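Biotin protein ligase-like protein of unknown function (Silicibacter sp., PDB 3BFM) is of unknown function but resembles biotin protein ligases, belonging to the biotin/lipoate protein ligase family, and binds calcium in the crystal. Local coordinates at residues A[21-27]-A[40-44]; A[35-40]-A[52-56]; A[44-48]-A[129-133]; A[105-111]-A[122-128]. All coordinates share one frame; numbering follows the deposited sequence.

Contact 1. Residues A[21-27]-A[40-44]; sequences QDPFDLA and VVYEL. With CA (calcium ion), chain B.
V41 and P23 bring strand 39-44 against the first turn of helix 23-32, within the beta-alpha-beta unit formed by strand 13-16, this helix and strand 39-44. The short helical and strand segments run nearly antiparallel, at 154°, with their axes 7.6 Å apart at the closest. V41 points at the helix and spreads its two methyls along it: CG1 rests 3.6 Å from P23 CA, while CG2 lies 3.9 Å from A27 CB. L26 and V41 cross at about a right angle, meeting through L26 CD2 and V41 CG1. P23 opens the helix and turns its ring over the strand backbone. Its CB faces the carbonyl of V41, and its CG packs 3.5 Å from E43 CB. A glycine in place of P23 would probably open a gap over V41 O and E43 CB, leaving the E43 chain freer to shift. The E43 side chain leaves the strand with CG anti to the backbone N (chi1 -173°) and stays extended beyond it, which carries the carboxylate past the proline ring to a calcium ion. Q21 O and D22 OD1, just ahead of the helix, are the other protein ligands, so the ion ties the helix start to the strand without any direct hydrogen bond between the segments. The side-chain OE1 of Q21 accepts instead from G18 N. Three waters complete the shell, in which E43 is bidentate (OE1 2.5 Å, OE2 2.4 Å from calcium) and D22 contributes OD1 alone.

Contact 2. Residues A[35-40]-A[52-56]; sequences VDAGLV and ALVLA. With CA (calcium ion), chain C.
V54 N donates to L39 O at 3.0 Å in a nearly straight bond, and G38 N returns one to V54 O at 2.9 Å, so a single valine holds both backbone bonds between 35-40 and 52-56. The side chain of V54 points into the turn: CG1, anti to the backbone N, lies 3.7 Å from D36 O, and CG2, anti to the carbonyl carbon, meets the CB and CD2 of L39. Cutting V54 back to an alanine is likely to leave L39 CD2 without its methyl neighbour and a gap under the turn. One step along, V40 and L53 form a non-hydrogen-bonded antiparallel pair whose side chains lie side by side, pointing the same way; in one of the two conformers of L53, its CD2 lies 3.7 Å from V40 CG2. A37 CB packs over V54 O and the backbone N of A56. Farther out, a type II turn from D36 to L39 sets these groups in place, with G38 at positive phi (107°), where a side chain would run into the carbonyl O of A37 and crowd a calcium ion. The turn presents A37 O to this ion at 2.4 Å. Five waters share the ion; water 4 donates to D36 O and water 5 to D36 OD2. A37 O of the second subunit binds the same ion, making seven ligands at the subunit interface. A27 of helix 23-32 touches V54 from outside the pair. The whole is the open end of the beta hairpin of strands 39-44 and 48-55, in the mixed sheet of this ligase-like domain.

Contact 3. Residues A[44-48]-A[129-133]; sequences LGTDV and LPLWP
D47 and W132 each set CG anti to their own carbonyl carbon (chi1 -70° and -65°), and the two side chains then cross at about a right angle. D47 OD1 comes to the edge of the indole, near its plane, 3.3 Å from W132 CD1, with the carboxylate and ring planes 80° apart. The same ring carbon lies 3.2 Å from T46 O, which approaches obliquely. T46 OG1 donates to D47 OD1 from above the carboxylate plane, steadying the acid from within its own loop. D47 O accepts two N-H groups: L131 N at 2.7 Å and, more distantly, W132 N at 3.3 Å, both above the same face of the carbonyl. Water 9 also donates to D47 O and to W132 O, bridging the two segments. Next to these bonds, V48 CG2 packs 3.5 Å from L129 O, and L131 CD1 rests on the backbone of V48. V48 and P130 make a non-hydrogen-bonded antiparallel pair, the last beta pair, beyond which D47 and W132 still face each other. The loop joining strands 39-44 and 48-55 is thereby pinned to the end of strand 123-130; Y147 meets the W132 ring, and L159 of helix 156-175 backs L129.

Contact 4. Residues A[105-111]-A[122-128]; sequences GRLRIAA and WLVVGLD
I109 and L123 mark the tight side of a beta hairpin, strands 102-111 and 123-130, antiparallel neighbours near the middle of the main sheet. I109 CD1 presses to 3.4 Å from L123 CD2, a squeezed methyl pair, and also reaches V125 CG2. On the same face, L107 CD2 sits between L127 CD1 and V125 CG1, and helix 67-82 covers this apolar row through L68, M67, C71 and F75. Backbone bonds pair R106 with D128, R108 with G126 and A110 with V124, two to each pair; R108 N to G126 O and G126 N to R108 O are the shortest, both 2.7 Å. The other face changes character along its length. At one end W122 lays its ring over the backbone of A111, the A111 carbonyl carbon 3.6 Å above its plane, while its NE1 bonds to E32. F24 of helix 23-32 covers A110 and R108. Toward the other end the face is polar and partly exposed. There R108 CD lies 3.5 Å over the centre of the R106 guanidinium, while R106 NH2 sits over one face of the R108 guanidinium, toward its rim. R108 bends at its third side-chain torsion (chi3 -73°), turning its guanidinium toward D128. Its NH2 makes a 3.2 Å salt bridge to D128 OD1, on the syn side but 32° out of the carboxylate plane, and its NE donates to water 10 at 3.0 Å.

How the contacts relate
Contacts 2 and 4 are the buried ones, contact 4 lying nearest the centre of the chain; contacts 1 and 3 are only partly buried. All four reach the same mixed sheet. Contacts 1 and 2 share V40 on strand 39-44, and each carries a calcium ion, one tying helix to strand, the other at the subunit interface. V41 O and A52 N join them through a probable hydrogen bond. Strand 48-55 then pairs with strand 123-130, L53 and L55 linking contact 2 to contact 4. F24 packs from contact 1 onto contact 4. Contact 3 ties a loop to a strand end with two bonds to one carbonyl and a bridging water; contact 4 has six paired backbone bonds, an apolar face and a salt bridge.

Contact 1. Residues A[21-27]-A[40-44]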
loop_
_atom_site.group_PDB
_atom_site.type_symbol
_atom_site.label_atom_id
_atom_site.label_comp_id
_atom_site.label_asym_id
_atom_site.label_seq_id
_atom_site.Cartn_x
_atom_site.Cartn_y
_atom_site.Cartn_z
ATOM N N GLN A 21 0.010 2.634 25.324
ATOM C CA GLN A 21 0.553 2.123 24.068
ATOM C C GLN A 21 1.783 2.930 23.593
ATOM O O GLN A 21 1.819 4.175 23.678
ATOM C CB GLN A 21 -0.516 2.187 22.979
ATOM C CG GLN A 21 -1.868 1.504 23.294
ATOM C CD GLN A 21 -2.972 1.714 22.230
ATOM O OE1 GLN A 21 -3.090 2.770 21.588
ATOM N NE2 GLN A 21 -3.811 0.686 22.060
ATOM N N ASP A 22 2.798 2.229 23.062
ATOM C CA ASP A 22 3.875 2.881 22.320
ATOM C C ASP A 22 3.930 2.251 20.927
ATOM O O ASP A 22 3.549 1.084 20.769
ATOM C CB ASP A 22 5.240 2.742 23.011
ATOM C CG ASP A 22 5.260 3.317 24.427
ATOM O OD1 ASP A 22 4.610 4.348 24.703
ATOM O OD2 ASP A 22 5.936 2.705 25.273
ATOM N N PRO A 23 4.340 3.024 19.916
ATOM C CA PRO A 23 4.244 2.539 18.526
ATOM C C PRO A 23 4.875 1.180 18.189
ATOM O O PRO A 23 4.193 0.328 17.598
ATOM C CB PRO A 23 4.874 3.686 17.731
ATOM C CG PRO A 23 4.554 4.889 18.529
ATOM C CD PRO A 23 4.779 4.421 19.955
ATOM N N PHE A 24 6.130 0.951 18.566
ATOM C CA PHE A 24 6.823 -0.271 18.147
ATOM C C PHE A 24 6.120 -1.462 18.812
ATOM O O PHE A 24 5.747 -2.419 18.120
ATOM C CB PHE A 24 8.297 -0.193 18.516
ATOM C CG PHE A 24 9.117 -1.395 18.075
ATOM C CD1 PHE A 24 9.324 -1.626 16.714
ATOM C CD2 PHE A 24 9.661 -2.267 18.991
ATOM C CE1 PHE A 24 10.099 -2.670 16.276
ATOM C CE2 PHE A 24 10.421 -3.359 18.552
ATOM C CZ PHE A 24 10.610 -3.563 17.213
ATOM N N ASP A 25 5.917 -1.392 20.128
ATOM C CA ASP A 25 5.194 -2.448 20.859
ATOM C C ASP A 25 3.806 -2.696 20.299
ATOM O O ASP A 25 3.436 -3.856 20.027
ATOM C CB ASP A 25 5.079 -2.096 22.334
ATOM C CG ASP A 25 4.409 -3.204 23.149
ATOM O OD1 ASP A 25 5.141 -4.107 23.599
ATOM O OD2 ASP A 25 3.165 -3.170 23.337
ATOM N N LEU A 26 3.042 -1.615 20.109
ATOM C CA LEU A 26 1.672 -1.721 19.614
ATOM C C LEU A 26 1.605 -2.304 18.201
ATOM O O LEU A 26 0.757 -3.148 17.892
ATOM C CB LEU A 26 0.979 -0.345 19.638
ATOM C CG LEU A 26 -0.512 -0.373 19.228
ATOM C CD1 LEU A 26 -1.268 -1.366 20.117
ATOM C CD2 LEU A 26 -1.127 1.031 19.233
ATOM N N ALA A 27 2.475 -1.821 17.324
ATOM C CA ALA A 27 2.504 -2.380 15.971
ATOM C C ALA A 27 2.774 -3.886 15.990
ATOM O O ALA A 27 2.152 -4.636 15.231
ATOM C CB ALA A 27 3.548 -1.672 15.141
ATOM N N VAL A 40 0.827 2.214 10.046
ATOM C CA VAL A 40 1.836 3.091 10.606
ATOM C C VAL A 40 1.307 3.583 11.944
ATOM O O VAL A 40 0.428 4.416 12.003
ATOM C CB VAL A 40 2.182 4.312 9.708
ATOM C CG1 VAL A 40 3.259 5.190 10.366
ATOM C CG2 VAL A 40 2.584 3.871 8.313
ATOM N N VAL A 41 1.853 3.049 13.022
ATOM C CA VAL A 41 1.524 3.521 14.364
ATOM C C VAL A 41 2.510 4.601 14.744
ATOM O O VAL A 41 3.700 4.440 14.523
ATOM C CB VAL A 41 1.622 2.389 15.396
ATOM C CG1 VAL A 41 1.115 2.893 16.785
ATOM C CG2 VAL A 41 0.843 1.168 14.926
ATOM N N TYR A 42 2.030 5.712 15.292
ATOM C CA TYR A 42 2.917 6.795 15.636
ATOM C C TYR A 42 2.535 7.441 16.951
ATOM O O TYR A 42 1.413 7.284 17.467
ATOM C CB TYR A 42 2.970 7.820 14.491
ATOM C CG TYR A 42 1.642 8.529 14.260
ATOM C CD1 TYR A 42 1.341 9.677 14.943
ATOM C CD2 TYR A 42 0.725 8.041 13.341
ATOM C CE1 TYR A 42 0.162 10.327 14.750
ATOM C CE2 TYR A 42 -0.498 8.706 13.126
ATOM C CZ TYR A 42 -0.755 9.832 13.827
ATOM O OH TYR A 42 -1.971 10.488 13.655
ATOM N N GLU A 43 3.491 8.160 17.521
ATOM C CA GLU A 43 3.285 8.878 18.778
ATOM C C GLU A 43 4.230 10.056 18.731
ATOM O O GLU A 43 5.449 9.854 18.656
ATOM C CB GLU A 43 3.589 7.963 19.977
ATOM C CG GLU A 43 3.249 8.568 21.290
ATOM C CD GLU A 43 3.131 7.575 22.436
ATOM O OE1 GLU A 43 3.671 6.426 22.401
ATOM O OE2 GLU A 43 2.545 7.965 23.454
ATOM N N LEU A 44 3.658 11.270 18.700
ATOM C CA LEU A 44 4.433 12.499 18.642
ATOM C C LEU A 44 4.326 13.256 19.965
ATOM O O LEU A 44 3.212 13.482 20.491
ATOM C CB LEU A 44 3.948 13.418 17.504
ATOM C CG LEU A 44 4.555 13.282 16.102
ATOM C CD1 LEU A 44 3.928 12.108 15.354
ATOM C CD2 LEU A 44 4.365 14.566 15.309
HETATM CA CA CA B . 2.906 5.972 24.706
HETATM O O HOH W 1 0.646 6.525 25.124
HETATM O O HOH W 2 2.524 4.887 26.874
HETATM O O HOH W 3 4.394 7.325 25.970
#

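Contact 2. Residues A[35-40]-A[52-56]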
loop_
_atom_site.group_PDB
_atom_site.type_symbol
_atom_site.label_atom_id
_atom_site.label_comp_id
_atom_site.label_asym_id
_atom_site.label_seq_id
_atom_site.Cartn_x
_atom_site.Cartn_y
_atom_site.Cartn_z
ATOM N N VAL A 35 -3.291 -7.840 12.046
ATOM C CA VAL A 35 -3.431 -6.605 11.283
ATOM C C VAL A 35 -2.419 -6.674 10.135
ATOM O O VAL A 35 -1.276 -7.119 10.311
ATOM C CB VAL A 35 -3.282 -5.338 12.184
ATOM C CG1 VAL A 35 -3.643 -4.073 11.434
ATOM C CG2 VAL A 35 -4.179 -5.465 13.405
ATOM N N ASP A 36 -2.852 -6.257 8.960
ATOM C CA ASP A 36 -2.043 -6.429 7.763
ATOM C C ASP A 36 -1.008 -5.312 7.604
ATOM O O ASP A 36 -0.991 -4.324 8.342
ATOM C CB ASP A 36 -2.915 -6.429 6.494
ATOM C CG ASP A 36 -4.223 -7.198 6.645
ATOM O OD1 ASP A 36 -4.186 -8.363 7.114
ATOM O OD2 ASP A 36 -5.288 -6.629 6.265
ATOM N N ALA A 37 -0.171 -5.488 6.596
ATOM C CA ALA A 37 0.837 -4.532 6.215
ATOM C C ALA A 37 0.209 -3.177 5.913
ATOM O O ALA A 37 -0.952 -3.089 5.516
ATOM C CB ALA A 37 1.597 -5.037 4.998
ATOM N N GLY A 38 0.977 -2.120 6.137
ATOM C CA GLY A 38 0.572 -0.802 5.760
ATOM C C GLY A 38 0.177 0.061 6.933
ATOM O O GLY A 38 0.108 1.268 6.786
ATOM N N LEU A 39 -0.059 -0.555 8.081
ATOM C CA LEU A 39 -0.251 0.205 9.316
ATOM C C LEU A 39 1.012 0.944 9.720
ATOM O O LEU A 39 2.110 0.335 9.775
ATOM C CB LEU A 39 -0.640 -0.707 10.448
ATOM C CG LEU A 39 -0.896 -0.087 11.818
ATOM C CD1 LEU A 39 -2.144 0.803 11.785
ATOM C CD2 LEU A 39 -1.031 -1.196 12.886
ATOM N N VAL A 40 0.827 2.214 10.046
ATOM C CA VAL A 40 1.836 3.091 10.606
ATOM C C VAL A 40 1.307 3.583 11.944
ATOM O O VAL A 40 0.428 4.416 12.003
ATOM C CB VAL A 40 2.182 4.312 9.708
ATOM C CG1 VAL A 40 3.259 5.190 10.366
ATOM C CG2 VAL A 40 2.584 3.871 8.313
ATOM N N ALA A 52 6.112 3.293 13.841
ATOM C CA ALA A 52 6.413 1.873 13.515
ATOM C C ALA A 52 5.541 1.487 12.331
ATOM O O ALA A 52 4.388 1.871 12.273
ATOM C CB ALA A 52 6.210 0.918 14.726
ATOM N N LEU A 53 6.143 0.718 11.422
ATOM C CA LEU A 53 5.504 0.198 10.198
ATOM C C LEU A 53 5.364 -1.309 10.268
ATOM O O LEU A 53 6.354 -2.014 10.576
ATOM C CB LEU A 53 6.382 0.433 8.980
ATOM C CG LEU A 53 7.116 1.744 8.823
ATOM C CD1 LEU A 53 7.933 1.634 7.546
ATOM C CD2 LEU A 53 6.120 2.898 8.755
ATOM N N VAL A 54 4.161 -1.801 9.942
ATOM C CA VAL A 54 3.906 -3.247 9.804
ATOM C C VAL A 54 4.076 -3.608 8.325
ATOM O O VAL A 54 3.463 -2.968 7.437
ATOM C CB VAL A 54 2.492 -3.653 10.271
ATOM C CG1 VAL A 54 2.215 -5.136 9.942
ATOM C CG2 VAL A 54 2.304 -3.319 11.790
ATOM N N LEU A 55 4.927 -4.607 8.101
ATOM C CA LEU A 55 5.266 -5.140 6.787
ATOM C C LEU A 55 5.051 -6.664 6.755
ATOM O O LEU A 55 5.007 -7.338 7.797
ATOM C CB LEU A 55 6.731 -4.837 6.494
ATOM C CG LEU A 55 7.112 -3.373 6.650
ATOM C CD1 LEU A 55 8.615 -3.141 6.490
ATOM C CD2 LEU A 55 6.336 -2.578 5.611
ATOM N N ALA A 56 4.918 -7.199 5.549
ATOM C CA ALA A 56 4.822 -8.643 5.351
ATOM C C ALA A 56 5.468 -9.101 4.040
ATOM O O ALA A 56 4.779 -9.556 3.134
ATOM C CB ALA A 56 3.358 -9.081 5.418
HETATM CA CA CA C . -3.254 -2.501 4.994
HETATM O O HOH W 4 -3.195 -2.604 7.447
HETATM O O HOH W 5 -5.210 -3.931 5.464
HETATM O O HOH W 6 -3.035 -4.364 3.395
HETATM O O HOH W 7 -2.005 -1.609 3.089
HETATM O O HOH W 8 -2.839 -0.204 5.629
#

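Contact 3. Residues A[44-48]-A[129-133]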
loop_
_atom_site.group_PDB
_atom_site.type_symbol
_atom_site.label_atom_id
_atom_site.label_comp_id
_atom_site.label_asym_id
_atom_site.label_seq_id
_atom_site.Cartn_x
_atom_site.Cartn_y
_atom_site.Cartn_z
ATOM N N LEU A 44 3.658 11.270 18.700
ATOM C CA LEU A 44 4.433 12.499 18.642
ATOM C C LEU A 44 4.326 13.256 19.965
ATOM O O LEU A 44 3.212 13.482 20.491
ATOM C CB LEU A 44 3.948 13.418 17.504
ATOM C CG LEU A 44 4.555 13.282 16.102
ATOM C CD1 LEU A 44 3.928 12.108 15.354
ATOM C CD2 LEU A 44 4.365 14.566 15.309
ATOM N N GLY A 45 5.475 13.642 20.501
ATOM C CA GLY A 45 5.553 14.591 21.603
ATOM C C GLY A 45 6.364 15.771 21.151
ATOM O O GLY A 45 6.859 15.811 20.032
ATOM N N THR A 46 6.528 16.756 22.019
ATOM C CA THR A 46 7.343 17.881 21.699
ATOM C C THR A 46 8.834 17.465 21.648
ATOM O O THR A 46 9.595 18.078 20.932
ATOM C CB THR A 46 7.127 19.015 22.718
ATOM O OG1 THR A 46 7.430 18.544 24.029
ATOM C CG2 THR A 46 5.658 19.423 22.713
ATOM N N ASP A 47 9.202 16.431 22.414
ATOM C CA ASP A 47 10.614 16.054 22.579
ATOM C C ASP A 47 11.044 14.780 21.839
ATOM O O ASP A 47 12.236 14.465 21.792
ATOM C CB ASP A 47 10.919 15.834 24.057
ATOM C CG ASP A 47 10.909 17.104 24.846
ATOM O OD1 ASP A 47 10.609 18.187 24.283
ATOM O OD2 ASP A 47 11.135 16.963 26.054
ATOM N N VAL A 48 10.090 14.045 21.296
ATOM C CA VAL A 48 10.403 12.754 20.681
ATOM C C VAL A 48 9.385 12.426 19.606
ATOM O O VAL A 48 8.220 12.843 19.668
ATOM C CB VAL A 48 10.476 11.612 21.722
ATOM C CG1 VAL A 48 9.189 11.568 22.529
ATOM C CG2 VAL A 48 10.761 10.219 21.051
ATOM N N LEU A 129 13.145 8.779 17.548
ATOM C CA LEU A 129 13.981 9.908 17.255
ATOM C C LEU A 129 13.778 10.987 18.310
ATOM O O LEU A 129 12.661 11.539 18.444
ATOM C CB LEU A 129 13.672 10.455 15.846
ATOM C CG LEU A 129 14.492 11.609 15.279
ATOM C CD1 LEU A 129 15.907 11.113 14.913
ATOM C CD2 LEU A 129 13.851 12.290 14.030
ATOM N N PRO A 130 14.844 11.286 19.060
ATOM C CA PRO A 130 14.767 12.424 19.962
ATOM C C PRO A 130 14.778 13.749 19.249
ATOM O O PRO A 130 15.556 13.952 18.353
ATOM C CB PRO A 130 16.013 12.264 20.814
ATOM C CG PRO A 130 16.987 11.541 19.963
ATOM C CD PRO A 130 16.172 10.633 19.103
ATOM N N LEU A 131 13.892 14.653 19.664
ATOM C CA LEU A 131 13.759 15.961 19.027
ATOM C C LEU A 131 14.456 17.015 19.875
ATOM O O LEU A 131 15.192 17.821 19.339
ATOM C CB LEU A 131 12.301 16.291 18.843
ATOM C CG LEU A 131 11.525 15.326 17.943
ATOM C CD1 LEU A 131 10.029 15.767 17.930
ATOM C CD2 LEU A 131 12.069 15.264 16.531
ATOM N N TRP A 132 14.214 17.003 21.177
ATOM C CA TRP A 132 14.996 17.774 22.144
ATOM C C TRP A 132 15.640 16.805 23.129
ATOM O O TRP A 132 15.116 15.718 23.352
ATOM C CB TRP A 132 14.083 18.682 22.946
ATOM C CG TRP A 132 13.440 19.735 22.116
ATOM C CD1 TRP A 132 12.117 19.863 21.866
ATOM C CD2 TRP A 132 14.082 20.838 21.459
ATOM N NE1 TRP A 132 11.901 20.959 21.096
ATOM C CE2 TRP A 132 13.088 21.573 20.834
ATOM C CE3 TRP A 132 15.406 21.280 21.356
ATOM C CZ2 TRP A 132 13.366 22.722 20.068
ATOM C CZ3 TRP A 132 15.686 22.404 20.605
ATOM C CH2 TRP A 132 14.666 23.117 19.970
ATOM N N PRO A 133 16.765 17.181 23.728
ATOM C CA PRO A 133 17.396 16.191 24.625
ATOM C C PRO A 133 16.597 15.985 25.902
ATOM O O PRO A 133 16.097 16.939 26.455
ATOM C CB PRO A 133 18.763 16.809 24.945
ATOM C CG PRO A 133 18.941 17.925 23.994
ATOM C CD PRO A 133 17.568 18.403 23.616
HETATM O O HOH W 9 13.822 13.209 23.702
#

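Contact 4. Residues A[105-111]-A[122-128]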
loop_
_atom_site.group_PDB
_atom_site.type_symbol
_atom_site.label_atom_id
_atom_site.label_comp_id
_atom_site.label_asym_id
_atom_site.label_seq_id
_atom_site.Cartn_x
_atom_site.Cartn_y
_atom_site.Cartn_z
ATOM N N GLY A 105 18.881 8.650 18.060
ATOM C CA GLY A 105 17.777 7.754 17.713
ATOM C C GLY A 105 18.190 6.438 17.105
ATOM O O GLY A 105 19.376 6.094 16.999
ATOM N N ARG A 106 17.196 5.674 16.700
ATOM C CA ARG A 106 17.474 4.333 16.173
ATOM C C ARG A 106 16.265 3.795 15.466
ATOM O O ARG A 106 15.111 4.219 15.729
ATOM C CB ARG A 106 17.840 3.373 17.285
ATOM C CG ARG A 106 16.780 3.256 18.263
ATOM C CD ARG A 106 17.007 2.195 19.308
ATOM N NE ARG A 106 15.892 2.248 20.252
ATOM C CZ ARG A 106 15.743 1.424 21.294
ATOM N NH1 ARG A 106 16.630 0.455 21.525
ATOM N NH2 ARG A 106 14.692 1.573 22.098
ATOM N N LEU A 107 16.541 2.895 14.544
ATOM C CA LEU A 107 15.545 2.028 13.952
ATOM C C LEU A 107 15.611 0.656 14.604
ATOM O O LEU A 107 16.691 0.104 14.788
ATOM C CB LEU A 107 15.777 1.875 12.456
ATOM C CG LEU A 107 15.504 3.100 11.584
ATOM C CD1 LEU A 107 16.200 2.909 10.195
ATOM C CD2 LEU A 107 14.029 3.359 11.416
ATOM N N ARG A 108 14.453 0.074 14.921
ATOM C CA ARG A 108 14.365 -1.253 15.514
ATOM C C ARG A 108 13.604 -2.139 14.567
ATOM O O ARG A 108 12.772 -1.638 13.767
ATOM C CB ARG A 108 13.654 -1.217 16.890
ATOM C CG ARG A 108 14.542 -0.628 17.970
ATOM C CD ARG A 108 13.924 -0.785 19.329
ATOM N NE ARG A 108 12.810 0.146 19.474
ATOM C CZ ARG A 108 11.934 0.117 20.475
ATOM N NH1 ARG A 108 12.024 -0.810 21.417
ATOM N NH2 ARG A 108 10.959 1.016 20.523
ATOM N N ILE A 109 13.837 -3.436 14.689
ATOM C CA ILE A 109 13.142 -4.412 13.861
ATOM C C ILE A 109 12.734 -5.642 14.687
ATOM O O ILE A 109 13.532 -6.115 15.532
ATOM C CB ILE A 109 13.997 -4.801 12.615
ATOM C CG1 ILE A 109 13.229 -5.775 11.759
ATOM C CG2 ILE A 109 15.393 -5.421 12.965
ATOM C CD1 ILE A 109 13.657 -5.746 10.286
ATOM N N ALA A 110 11.515 -6.142 14.418
ATOM C CA ALA A 110 10.995 -7.358 15.041
ATOM C C ALA A 110 10.300 -8.150 13.978
ATOM O O ALA A 110 9.882 -7.629 12.926
ATOM C CB ALA A 110 9.997 -7.066 16.197
ATOM N N ALA A 111 10.190 -9.436 14.230
ATOM C CA ALA A 111 9.416 -10.272 13.337
ATOM C C ALA A 111 8.752 -11.463 14.057
ATOM O O ALA A 111 9.036 -11.731 15.221
ATOM C CB ALA A 111 10.309 -10.738 12.169
ATOM N N TRP A 122 4.859 -11.620 9.737
ATOM C CA TRP A 122 4.937 -10.160 9.849
ATOM C C TRP A 122 6.312 -9.714 10.244
ATOM O O TRP A 122 7.073 -10.453 10.852
ATOM C CB TRP A 122 3.909 -9.603 10.829
ATOM C CG TRP A 122 4.017 -10.128 12.210
ATOM C CD1 TRP A 122 3.264 -11.148 12.759
ATOM C CD2 TRP A 122 4.876 -9.661 13.270
ATOM N NE1 TRP A 122 3.621 -11.347 14.047
ATOM C CE2 TRP A 122 4.603 -10.458 14.397
ATOM C CE3 TRP A 122 5.869 -8.680 13.364
ATOM C CZ2 TRP A 122 5.266 -10.291 15.593
ATOM C CZ3 TRP A 122 6.518 -8.503 14.568
ATOM C CH2 TRP A 122 6.220 -9.318 15.664
ATOM N N LEU A 123 6.582 -8.443 9.941
ATOM C CA LEU A 123 7.771 -7.767 10.359
ATOM C C LEU A 123 7.396 -6.320 10.692
ATOM O O LEU A 123 6.551 -5.744 10.033
ATOM C CB LEU A 123 8.770 -7.820 9.216
ATOM C CG LEU A 123 10.211 -7.468 9.516
ATOM C CD1 LEU A 123 11.187 -8.407 8.772
ATOM C CD2 LEU A 123 10.485 -5.992 9.186
ATOM N N VAL A 124 8.001 -5.763 11.724
ATOM C CA VAL A 124 7.755 -4.360 12.101
ATOM C C VAL A 124 9.074 -3.637 12.188
ATOM O O VAL A 124 10.029 -4.167 12.759
ATOM C CB VAL A 124 7.047 -4.254 13.483
ATOM C CG1 VAL A 124 7.035 -2.821 14.015
ATOM C CG2 VAL A 124 5.624 -4.839 13.397
ATOM N N VAL A 125 9.129 -2.448 11.590
ATOM C CA VAL A 125 10.272 -1.543 11.752
ATOM C C VAL A 125 9.851 -0.316 12.517
ATOM O O VAL A 125 8.885 0.344 12.154
ATOM C CB VAL A 125 10.869 -1.140 10.386
ATOM C CG1 VAL A 125 11.955 -0.088 10.574
ATOM C CG2 VAL A 125 11.384 -2.360 9.717
ATOM N N GLY A 126 10.585 0.016 13.566
ATOM C CA GLY A 126 10.238 1.152 14.396
ATOM C C GLY A 126 11.307 2.211 14.368
ATOM O O GLY A 126 12.498 1.878 14.300
ATOM N N LEU A 127 10.872 3.470 14.398
ATOM C CA LEU A 127 11.740 4.614 14.468
ATOM C C LEU A 127 11.557 5.263 15.851
ATOM O O LEU A 127 10.419 5.432 16.316
ATOM C CB LEU A 127 11.345 5.607 13.346
ATOM C CG LEU A 127 12.042 6.963 13.389
ATOM C CD1 LEU A 127 13.573 6.784 13.199
ATOM C CD2 LEU A 127 11.461 7.982 12.347
ATOM N N ASP A 128 12.669 5.547 16.535
ATOM C CA ASP A 128 12.646 6.383 17.730
ATOM C C ASP A 128 13.633 7.544 17.481
ATOM O O ASP A 128 14.803 7.314 17.200
ATOM C CB ASP A 128 13.051 5.593 18.956
ATOM C CG ASP A 128 11.949 4.645 19.455
ATOM O OD1 ASP A 128 11.622 3.648 18.772
ATOM O OD2 ASP A 128 11.439 4.881 20.573
HETATM O O HOH W 10 13.148 2.252 17.381
#